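Local coordinates for intestinal fatty acid binding protein (PDB 1ICM), which binds long-chain fatty acids, here myristate, inside the cavity of its beta barrel and probably carries them through the cytosol of intestinal cells, at residues Glu12-Phe17 against Gln115-Glu120; Asp3-Val8 against Asn35-Ile40; Glu77-Trp82 against Lys94-Gly99. All blocks are in the same frame, centred on the assembly; numbering follows the deposited sequence.

Contact 1: Glu12-Phe17 against Gln115-Glu120; sequences ENYEKF and QTYTYE. With MYR (myristic acid), chain B.
The phenol ring of Y117 has myristate laid over one face, with ligand C9 above its centre 4.0 Å from the plane, and Y14 CE1 reaching its edge. F17 receives Y117 CD2 over one of its own faces, offset toward the rim. This is where the first helix of the fatty-acid-binding beta barrel, 14-21, part of its helical cap, meets strand 112-119 and the middle and far part of the acyl chain. F17 swings its ring toward the strand because CG lies anti to the backbone N (chi1 174°), and its CE2 then packs against Y117 CB at 3.8 Å and, more tightly, against Y119 CB at 3.4 Å. The F17 and Y117 rings are inclined at 36°, so they wedge together obliquely. Phenylalanine suits this buried place, offering a flat hydrocarbon surface with no polar atom to satisfy. The tyrosines add hydroxyls: one water bridges Y14 OH and Y117 OH, while Q115 NE2 gives Y117 OH a weak bond. Q115 OE1 in turn accepts from R106, which also binds the ligand. Replacing Y117 with an alanine would probably open a gap beneath the middle of the acyl chain and leave the bridging water without one of its two tyrosine partners. Farther along the tail, Y14 OH comes within 3.1 Å of myristate C12.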
loop_
_atom_site.group_PDB
_atom_site.type_symbol
_atom_site.label_atom_id
_atom_site.label_comp_id
_atom_site.label_asym_id
_atom_site.label_seq_id
_atom_site.Cartn_x
_atom_site.Cartn_y
_atom_site.Cartn_z
ATOM N N GLU A 12 12.690 0.915 -0.567
ATOM C CA GLU A 12 13.540 1.458 -1.611
ATOM C C GLU A 12 12.978 2.813 -2.016
ATOM O O GLU A 12 11.790 2.887 -2.317
ATOM C CB GLU A 12 13.663 0.524 -2.828
ATOM C CG GLU A 12 14.582 -0.671 -2.503
ATOM C CD GLU A 12 14.877 -1.591 -3.669
ATOM O OE1 GLU A 12 14.659 -1.023 -4.827
ATOM O OE2 GLU A 12 15.269 -2.737 -3.532
ATOM N N ASN A 13 13.806 3.856 -1.899
ATOM C CA ASN A 13 13.411 5.220 -2.236
ATOM C C ASN A 13 12.159 5.712 -1.569
ATOM O O ASN A 13 11.458 6.585 -2.090
ATOM C CB ASN A 13 13.209 5.264 -3.751
ATOM C CG ASN A 13 13.515 6.613 -4.360
ATOM O OD1 ASN A 13 14.487 7.308 -3.985
ATOM N ND2 ASN A 13 12.655 6.970 -5.318
ATOM N N TYR A 14 11.807 5.173 -0.385
ATOM C CA TYR A 14 10.590 5.564 0.276
ATOM C C TYR A 14 10.573 7.011 0.790
ATOM O O TYR A 14 9.550 7.723 0.776
ATOM C CB TYR A 14 10.320 4.472 1.349
ATOM C CG TYR A 14 8.936 4.546 1.923
ATOM C CD1 TYR A 14 7.826 4.723 1.095
ATOM C CD2 TYR A 14 8.697 4.438 3.292
ATOM C CE1 TYR A 14 6.518 4.773 1.582
ATOM C CE2 TYR A 14 7.398 4.470 3.794
ATOM C CZ TYR A 14 6.294 4.649 2.958
ATOM O OH TYR A 14 5.009 4.658 3.472
ATOM N N GLU A 15 11.700 7.483 1.291
ATOM C CA GLU A 15 11.644 8.852 1.771
ATOM C C GLU A 15 11.429 9.862 0.664
ATOM O O GLU A 15 10.680 10.786 0.887
ATOM C CB GLU A 15 12.869 9.290 2.608
ATOM C CG GLU A 15 12.866 8.691 4.040
ATOM C CD GLU A 15 14.120 9.015 4.809
ATOM O OE1 GLU A 15 14.640 10.114 4.755
ATOM O OE2 GLU A 15 14.594 7.992 5.506
ATOM N N LYS A 16 12.071 9.694 -0.500
ATOM C CA LYS A 16 11.901 10.615 -1.622
ATOM C C LYS A 16 10.449 10.552 -2.070
ATOM O O LYS A 16 9.812 11.555 -2.404
ATOM C CB LYS A 16 12.800 10.230 -2.778
ATOM C CG LYS A 16 14.132 10.964 -2.776
ATOM C CD LYS A 16 14.002 12.469 -3.034
ATOM C CE LYS A 16 15.249 13.302 -2.734
ATOM N NZ LYS A 16 14.993 14.720 -2.396
ATOM N N PHE A 17 9.885 9.349 -2.054
ATOM C CA PHE A 17 8.491 9.209 -2.451
ATOM C C PHE A 17 7.584 9.982 -1.506
ATOM O O PHE A 17 6.650 10.697 -1.908
ATOM C CB PHE A 17 8.109 7.704 -2.537
ATOM C CG PHE A 17 6.638 7.507 -2.801
ATOM C CD1 PHE A 17 5.694 7.499 -1.779
ATOM C CD2 PHE A 17 6.192 7.361 -4.115
ATOM C CE1 PHE A 17 4.338 7.324 -2.038
ATOM C CE2 PHE A 17 4.837 7.214 -4.407
ATOM C CZ PHE A 17 3.913 7.212 -3.368
ATOM N N GLN A 115 5.624 -4.485 -2.758
ATOM C CA GLN A 115 4.600 -3.485 -3.022
ATOM C C GLN A 115 5.296 -2.319 -3.692
ATOM O O GLN A 115 6.176 -1.704 -3.080
ATOM C CB GLN A 115 3.887 -2.910 -1.776
ATOM C CG GLN A 115 2.868 -3.851 -1.137
ATOM C CD GLN A 115 1.890 -3.204 -0.157
ATOM O OE1 GLN A 115 0.823 -3.967 -0.022
ATOM N NE2 GLN A 115 2.048 -2.116 0.466
ATOM N N THR A 116 4.937 -2.003 -4.926
ATOM C CA THR A 116 5.602 -0.883 -5.593
ATOM C C THR A 116 4.575 0.234 -5.769
ATOM O O THR A 116 3.386 -0.015 -6.049
ATOM C CB THR A 116 6.009 -1.330 -7.016
ATOM O OG1 THR A 116 6.913 -2.390 -6.876
ATOM C CG2 THR A 116 6.836 -0.281 -7.747
ATOM N N TYR A 117 5.056 1.470 -5.650
ATOM C CA TYR A 117 4.185 2.616 -5.888
ATOM C C TYR A 117 4.851 3.583 -6.893
ATOM O O TYR A 117 6.081 3.738 -6.951
ATOM C CB TYR A 117 3.972 3.501 -4.622
ATOM C CG TYR A 117 3.720 2.824 -3.281
ATOM C CD1 TYR A 117 2.617 1.982 -3.112
ATOM C CD2 TYR A 117 4.551 3.056 -2.182
ATOM C CE1 TYR A 117 2.356 1.362 -1.887
ATOM C CE2 TYR A 117 4.291 2.459 -0.943
ATOM C CZ TYR A 117 3.200 1.594 -0.799
ATOM O OH TYR A 117 2.937 0.975 0.406
ATOM N N THR A 118 4.017 4.324 -7.608
ATOM C CA THR A 118 4.537 5.383 -8.468
ATOM C C THR A 118 3.627 6.608 -8.286
ATOM O O THR A 118 2.399 6.516 -8.203
ATOM C CB THR A 118 4.610 5.075 -9.991
ATOM O OG1 THR A 118 3.310 4.717 -10.429
ATOM C CG2 THR A 118 5.587 3.943 -10.301
ATOM N N TYR A 119 4.276 7.763 -8.265
ATOM C CA TYR A 119 3.554 9.011 -8.119
ATOM C C TYR A 119 4.406 10.161 -8.685
ATOM O O TYR A 119 5.584 10.310 -8.309
ATOM C CB TYR A 119 3.264 9.299 -6.631
ATOM C CG TYR A 119 2.575 10.628 -6.388
ATOM C CD1 TYR A 119 1.208 10.793 -6.629
ATOM C CD2 TYR A 119 3.281 11.679 -5.817
ATOM C CE1 TYR A 119 0.488 11.966 -6.397
ATOM C CE2 TYR A 119 2.576 12.858 -5.552
ATOM C CZ TYR A 119 1.222 13.018 -5.858
ATOM O OH TYR A 119 0.568 14.196 -5.574
ATOM N N GLU A 120 3.822 10.889 -9.647
ATOM C CA GLU A 120 4.427 12.035 -10.282
ATOM C C GLU A 120 5.820 11.792 -10.730
ATOM O O GLU A 120 6.686 12.621 -10.520
ATOM C CB GLU A 120 4.434 13.219 -9.319
ATOM C CG GLU A 120 3.023 13.769 -9.107
ATOM C CD GLU A 120 2.528 14.384 -10.386
ATOM O OE1 GLU A 120 3.151 15.514 -10.653
ATOM O OE2 GLU A 120 1.654 13.888 -11.080
HETATM C C1 MYR B . -4.834 -1.808 0.561
HETATM O O1 MYR B . -4.170 -2.275 1.565
HETATM O O2 MYR B . -5.040 -2.491 -0.410
HETATM C C2 MYR B . -5.332 -0.375 0.713
HETATM C C3 MYR B . -4.777 0.606 -0.303
HETATM C C4 MYR B . -3.266 0.798 -0.238
HETATM C C5 MYR B . -2.710 1.838 -1.212
HETATM C C6 MYR B . -1.290 2.245 -0.813
HETATM C C7 MYR B . -0.918 3.694 -1.088
HETATM C C8 MYR B . -0.163 4.278 0.104
HETATM C C9 MYR B . 1.066 5.050 -0.319
HETATM C C10 MYR B . 2.108 5.183 0.779
HETATM C C11 MYR B . 1.962 6.499 1.516
HETATM C C12 MYR B . 2.707 6.616 2.834
HETATM C C13 MYR B . 2.368 7.943 3.492
HETATM C C14 MYR B . 3.213 8.297 4.704
HETATM O O HOH W 1 3.377 2.207 2.977
#

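Contact 2: Asp3-Val8 against Asn35-Ile40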
loop_
_atom_site.group_PDB
_atom_site.type_symbol
_atom_site.label_atom_id
_atom_site.label_comp_id
_atom_site.label_asym_id
_atom_site.label_seq_id
_atom_site.Cartn_x
_atom_site.Cartn_y
_atom_site.Cartn_z
ATOM N N ASP A 3 -2.452 -14.718 0.867
ATOM C CA ASP A 3 -2.915 -15.153 2.179
ATOM C C ASP A 3 -1.822 -15.153 3.209
ATOM O O ASP A 3 -0.738 -15.686 3.008
ATOM C CB ASP A 3 -3.377 -16.634 2.140
ATOM C CG ASP A 3 -4.174 -16.868 0.914
ATOM O OD1 ASP A 3 -5.378 -16.604 0.901
ATOM O OD2 ASP A 3 -3.391 -17.311 -0.061
ATOM N N GLY A 4 -2.115 -14.596 4.367
ATOM C CA GLY A 4 -1.009 -14.657 5.312
ATOM C C GLY A 4 -0.676 -13.327 6.006
ATOM O O GLY A 4 -1.301 -12.302 5.721
ATOM N N THR A 5 0.298 -13.419 6.926
ATOM C CA THR A 5 0.725 -12.286 7.694
ATOM C C THR A 5 2.041 -11.870 7.155
ATOM O O THR A 5 2.857 -12.774 7.026
ATOM C CB THR A 5 0.682 -12.586 9.198
ATOM O OG1 THR A 5 -0.703 -12.713 9.519
ATOM C CG2 THR A 5 1.208 -11.355 9.920
ATOM N N TRP A 6 2.188 -10.567 6.828
ATOM C CA TRP A 6 3.417 -10.068 6.205
ATOM C C TRP A 6 3.952 -8.896 7.026
ATOM O O TRP A 6 3.179 -8.043 7.455
ATOM C CB TRP A 6 3.036 -9.556 4.808
ATOM C CG TRP A 6 2.424 -10.591 3.874
ATOM C CD1 TRP A 6 1.090 -10.854 3.711
ATOM C CD2 TRP A 6 3.132 -11.477 3.001
ATOM N NE1 TRP A 6 0.910 -11.884 2.812
ATOM C CE2 TRP A 6 2.157 -12.266 2.341
ATOM C CE3 TRP A 6 4.500 -11.721 2.735
ATOM C CZ2 TRP A 6 2.538 -13.242 1.399
ATOM C CZ3 TRP A 6 4.873 -12.680 1.798
ATOM C CH2 TRP A 6 3.883 -13.436 1.163
ATOM N N LYS A 7 5.269 -8.823 7.211
ATOM C CA LYS A 7 5.901 -7.774 8.003
ATOM C C LYS A 7 6.955 -7.076 7.181
ATOM O O LYS A 7 7.836 -7.682 6.555
ATOM C CB LYS A 7 6.552 -8.333 9.264
ATOM C CG LYS A 7 7.242 -7.305 10.171
ATOM C CD LYS A 7 6.344 -6.592 11.189
ATOM C CE LYS A 7 7.070 -5.901 12.350
ATOM N NZ LYS A 7 6.280 -5.795 13.601
ATOM N N VAL A 8 6.894 -5.750 7.194
ATOM C CA VAL A 8 7.877 -5.057 6.373
ATOM C C VAL A 8 9.321 -5.357 6.716
ATOM O O VAL A 8 9.636 -5.442 7.893
ATOM C CB VAL A 8 7.568 -3.555 6.337
ATOM C CG1 VAL A 8 7.883 -2.929 7.703
ATOM C CG2 VAL A 8 8.352 -2.874 5.206
ATOM N N ASN A 35 6.926 -0.086 11.286
ATOM C CA ASN A 35 6.642 -1.473 11.731
ATOM C C ASN A 35 5.355 -1.983 11.111
ATOM O O ASN A 35 4.601 -2.686 11.761
ATOM C CB ASN A 35 6.537 -1.672 13.271
ATOM C CG ASN A 35 7.886 -1.417 13.912
ATOM O OD1 ASN A 35 8.853 -2.153 13.649
ATOM N ND2 ASN A 35 7.955 -0.356 14.720
ATOM N N LEU A 36 5.095 -1.633 9.854
ATOM C CA LEU A 36 3.828 -2.068 9.244
ATOM C C LEU A 36 3.778 -3.600 9.059
ATOM O O LEU A 36 4.731 -4.233 8.625
ATOM C CB LEU A 36 3.783 -1.384 7.849
ATOM C CG LEU A 36 2.568 -1.726 7.006
ATOM C CD1 LEU A 36 1.242 -1.324 7.657
ATOM C CD2 LEU A 36 2.794 -1.122 5.593
ATOM N N LYS A 37 2.615 -4.104 9.373
ATOM C CA LYS A 37 2.276 -5.510 9.281
ATOM C C LYS A 37 0.902 -5.591 8.622
ATOM O O LYS A 37 -0.056 -4.841 8.920
ATOM C CB LYS A 37 2.159 -5.982 10.723
ATOM C CG LYS A 37 1.636 -7.391 10.892
ATOM C CD LYS A 37 2.013 -7.885 12.272
ATOM C CE LYS A 37 0.859 -8.563 12.991
ATOM N NZ LYS A 37 1.266 -9.290 14.210
ATOM N N LEU A 38 0.798 -6.536 7.672
ATOM C CA LEU A 38 -0.484 -6.691 6.985
ATOM C C LEU A 38 -0.949 -8.141 7.127
ATOM O O LEU A 38 -0.156 -9.093 6.964
ATOM C CB LEU A 38 -0.241 -6.505 5.457
ATOM C CG LEU A 38 0.289 -5.133 5.023
ATOM C CD1 LEU A 38 0.575 -5.159 3.530
ATOM C CD2 LEU A 38 -0.802 -4.098 5.303
ATOM N N THR A 39 -2.247 -8.294 7.406
ATOM C CA THR A 39 -2.799 -9.634 7.515
ATOM C C THR A 39 -3.826 -9.670 6.389
ATOM O O THR A 39 -4.804 -8.921 6.431
ATOM C CB THR A 39 -3.414 -9.932 8.904
ATOM O OG1 THR A 39 -2.383 -9.918 9.884
ATOM C CG2 THR A 39 -4.107 -11.284 8.903
ATOM N N ILE A 40 -3.588 -10.536 5.389
ATOM C CA ILE A 40 -4.445 -10.631 4.207
ATOM C C ILE A 40 -5.273 -11.888 4.143
ATOM O O ILE A 40 -4.742 -12.994 4.265
ATOM C CB ILE A 40 -3.624 -10.490 2.917
ATOM C CG1 ILE A 40 -2.939 -9.128 2.966
ATOM C CG2 ILE A 40 -4.557 -10.553 1.711
ATOM C CD1 ILE A 40 -1.778 -8.956 2.001
#
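T5 and T39 adopt matching first torsions (chi1 -68° and -65°), each hydroxyl lying anti to its own carbonyl carbon, and this turns OG1 toward OG1 at 3.3 Å in a hydrogen bond whose donor may be either threonine. W6 and I40 follow the same rule on the other face of the sheet, with the indole CD1 meeting I40 CD1 at 3.8 Å. The two strands, 4-12 and 37-43, are antiparallel neighbours in the beta barrel, though both helices of the cap lie between them in sequence. Five backbone hydrogen bonds tie them: the pairs G4 with I40 and W6 with L38 each exchange two, and V8 N adds one to L36 O at 3.0 Å. G4 suits its place because, at its backbone angles (phi 131°), any beta carbon would collide with the carbonyl oxygen of D3. The alternation sorts residue types. W6, L38 and I40 turn to the inner face of the sheet, where W6 also packs on L113 and F128. T5, T39, K7 and K37 face outward: threonine favours the extended backbone, and lysine can keep its amine in solvent. The two lysine NZ atoms stand 6.1 Å apart, and solvent would probably moderate their mutual repulsion. K7 bends at chi2 to run alongside N35. The polar edge of W6 is satisfied within its own N-terminal region, NE1 donating to F2 O.

Contact 3: Glu77-Trp82 against Lys94-Gly99; sequences ELTGTW and KRVDNG. With MYR (myristic acid), chain B.
Three backbone hydrogen bonds hold E77-T79 to K94-V96. T79 N to K94 O and K94 N to T79 O are both 3.0 Å long. Beyond the non-hydrogen-bonded pair L78-R95, V96 N donates to E77 O at 2.9 Å.

Apolar contacts flank this backbone on both faces. L78 CD2 rests on the aliphatic stem of R95, 3.9 Å from its CG, so the long arginine serves as hydrocarbon near the sheet and as charge at its tip. On the other face the methyls T79 CG2 and V96 CG2 meet at 4.0 Å; threonine suits its extended strand position, and V96, just past the strand end, offers a methyl to it.

An ion pair lies where the chain leaves strand 88-95. R95 grips D97 side-on, NE to OD1 and NH2 to OD2 (2.7 Å), each oxygen using its syn lone pair, with the carboxylate close to the guanidinium plane. D97 OD1 also accepts N98 N from above the carboxylate plane, while R95 NH1 reaches M21 O in the helical cap. G99 closes the turn, its N donating to R95 O, and its positive phi (66°) favours glycine.

Farther along strand 77-85, W82 NE1 makes a weak bond to myristate O2. Together these features mark a beta hairpin, 77-85 with 88-95, in the wall of a fatty-acid-binding barrel.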
loop_
_atom_site.group_PDB
_atom_site.type_symbol
_atom_site.label_atom_id
_atom_site.label_comp_id
_atom_site.label_asym_id
_atom_site.label_seq_id
_atom_site.Cartn_x
_atom_site.Cartn_y
_atom_site.Cartn_z
ATOM N N GLU A 77 -6.848 11.662 1.346
ATOM C CA GLU A 77 -7.827 10.694 0.823
ATOM C C GLU A 77 -7.617 10.236 -0.627
ATOM O O GLU A 77 -7.284 11.055 -1.488
ATOM C CB GLU A 77 -9.260 11.162 1.104
ATOM C CG GLU A 77 -9.523 11.107 2.617
ATOM C CD GLU A 77 -10.632 11.988 3.120
ATOM O OE1 GLU A 77 -11.128 12.921 2.483
ATOM O OE2 GLU A 77 -10.992 11.626 4.330
ATOM N N LEU A 78 -7.797 8.930 -0.893
ATOM C CA LEU A 78 -7.620 8.379 -2.235
ATOM C C LEU A 78 -8.886 7.600 -2.563
ATOM O O LEU A 78 -9.634 7.164 -1.666
ATOM C CB LEU A 78 -6.521 7.253 -2.254
ATOM C CG LEU A 78 -5.194 7.549 -1.578
ATOM C CD1 LEU A 78 -4.281 6.368 -1.811
ATOM C CD2 LEU A 78 -4.555 8.705 -2.301
ATOM N N THR A 79 -9.133 7.381 -3.852
ATOM C CA THR A 79 -10.259 6.536 -4.258
ATOM C C THR A 79 -9.709 5.708 -5.418
ATOM O O THR A 79 -8.872 6.189 -6.201
ATOM C CB THR A 79 -11.573 7.190 -4.666
ATOM O OG1 THR A 79 -11.211 8.119 -5.669
ATOM C CG2 THR A 79 -12.164 7.911 -3.468
ATOM N N GLY A 80 -10.132 4.443 -5.537
ATOM C CA GLY A 80 -9.585 3.685 -6.661
ATOM C C GLY A 80 -10.076 2.245 -6.605
ATOM O O GLY A 80 -11.030 1.921 -5.904
ATOM N N THR A 81 -9.394 1.405 -7.379
ATOM C CA THR A 81 -9.748 -0.008 -7.441
ATOM C C THR A 81 -8.502 -0.856 -7.605
ATOM O O THR A 81 -7.470 -0.477 -8.154
ATOM C CB THR A 81 -10.621 -0.358 -8.696
ATOM O OG1 THR A 81 -9.792 -0.117 -9.808
ATOM C CG2 THR A 81 -11.821 0.561 -8.842
ATOM N N TRP A 82 -8.641 -2.078 -7.133
ATOM C CA TRP A 82 -7.605 -3.054 -7.299
ATOM C C TRP A 82 -8.198 -4.083 -8.289
ATOM O O TRP A 82 -9.395 -4.448 -8.225
ATOM C CB TRP A 82 -7.377 -3.860 -5.982
ATOM C CG TRP A 82 -6.531 -3.237 -4.902
ATOM C CD1 TRP A 82 -6.984 -2.737 -3.724
ATOM C CD2 TRP A 82 -5.098 -3.081 -4.901
ATOM N NE1 TRP A 82 -5.895 -2.255 -3.029
ATOM C CE2 TRP A 82 -4.739 -2.452 -3.700
ATOM C CE3 TRP A 82 -4.086 -3.413 -5.800
ATOM C CZ2 TRP A 82 -3.408 -2.192 -3.378
ATOM C CZ3 TRP A 82 -2.756 -3.154 -5.515
ATOM C CH2 TRP A 82 -2.445 -2.533 -4.301
ATOM N N LYS A 94 -6.415 7.629 -7.242
ATOM C CA LYS A 94 -6.387 9.073 -7.461
ATOM C C LYS A 94 -6.517 9.768 -6.109
ATOM O O LYS A 94 -7.350 9.347 -5.306
ATOM C CB LYS A 94 -7.710 9.439 -8.144
ATOM C CG LYS A 94 -7.632 10.404 -9.308
ATOM C CD LYS A 94 -7.855 9.705 -10.648
ATOM C CE LYS A 94 -6.974 10.250 -11.765
ATOM N NZ LYS A 94 -7.472 9.881 -13.097
ATOM N N ARG A 95 -5.741 10.838 -5.883
ATOM C CA ARG A 95 -5.818 11.659 -4.672
ATOM C C ARG A 95 -7.063 12.498 -4.834
ATOM O O ARG A 95 -7.188 13.118 -5.875
ATOM C CB ARG A 95 -4.611 12.607 -4.598
ATOM C CG ARG A 95 -3.350 11.915 -4.074
ATOM C CD ARG A 95 -2.154 12.825 -3.799
ATOM N NE ARG A 95 -2.474 13.939 -2.886
ATOM C CZ ARG A 95 -1.550 14.527 -2.098
ATOM N NH1 ARG A 95 -0.256 14.145 -2.050
ATOM N NH2 ARG A 95 -1.963 15.550 -1.325
ATOM N N VAL A 96 -7.986 12.553 -3.906
ATOM C CA VAL A 96 -9.163 13.341 -4.131
ATOM C C VAL A 96 -8.886 14.837 -4.077
ATOM O O VAL A 96 -9.660 15.577 -4.658
ATOM C CB VAL A 96 -10.153 13.000 -3.034
ATOM C CG1 VAL A 96 -11.413 13.860 -3.075
ATOM C CG2 VAL A 96 -10.472 11.514 -3.126
ATOM N N ASP A 97 -7.816 15.281 -3.397
ATOM C CA ASP A 97 -7.573 16.714 -3.325
ATOM C C ASP A 97 -7.132 17.341 -4.647
ATOM O O ASP A 97 -7.770 18.264 -5.172
ATOM C CB ASP A 97 -6.559 17.043 -2.210
ATOM C CG ASP A 97 -5.258 16.287 -2.269
ATOM O OD1 ASP A 97 -5.014 15.455 -3.119
ATOM O OD2 ASP A 97 -4.404 16.616 -1.313
ATOM N N ASN A 98 -6.006 16.833 -5.141
ATOM C CA ASN A 98 -5.328 17.263 -6.332
ATOM C C ASN A 98 -5.595 16.467 -7.608
ATOM O O ASN A 98 -5.079 16.863 -8.666
ATOM C CB ASN A 98 -3.853 17.608 -6.040
ATOM C CG ASN A 98 -2.961 16.396 -5.830
ATOM O OD1 ASN A 98 -1.805 16.472 -5.354
ATOM N ND2 ASN A 98 -3.488 15.254 -6.240
ATOM N N GLY A 99 -6.366 15.366 -7.533
ATOM C CA GLY A 99 -6.673 14.575 -8.705
ATOM C C GLY A 99 -5.519 13.843 -9.381
ATOM O O GLY A 99 -5.619 13.296 -10.470
HETATM C C1 MYR B . -4.834 -1.808 0.561
HETATM O O1 MYR B . -4.170 -2.275 1.565
HETATM O O2 MYR B . -5.040 -2.491 -0.410
HETATM C C2 MYR B . -5.332 -0.375 0.713
HETATM C C3 MYR B . -4.777 0.606 -0.303
HETATM C C4 MYR B . -3.266 0.798 -0.238
HETATM C C5 MYR B . -2.710 1.838 -1.212
HETATM C C6 MYR B . -1.290 2.245 -0.813
HETATM C C7 MYR B . -0.918 3.694 -1.088
HETATM C C8 MYR B . -0.163 4.278 0.104
HETATM C C9 MYR B . 1.066 5.050 -0.319
HETATM C C10 MYR B . 2.108 5.183 0.779
HETATM C C11 MYR B . 1.962 6.499 1.516
HETATM C C12 MYR B . 2.707 6.616 2.834
HETATM C C13 MYR B . 2.368 7.943 3.492
HETATM C C14 MYR B . 3.213 8.297 4.704
#

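In the fold
Myristate is the common thread of contacts 1 and 3. Its tail lies against 12-17 and 115-120, its carboxylate near W82, and R106 bonds both the ligand and Q115 OE1, tying the strand of contact 1 to the head of the ligand. These contacts, centres about 16 Å apart, touch directly where Y119 OH comes within 3.5 Å of R95 CD. Contact 2 lies about 19 Å from contact 1, centre to centre, but meets it through Q115 OE1 and L38 CD1 at 3.8 Å; the L38 side chain is about 5 Å from the ligand. Contacts 2 and 3 sit on opposite sides of the chain's centre, their nearest atoms about 9 Å apart, as expected for facing walls of one barrel.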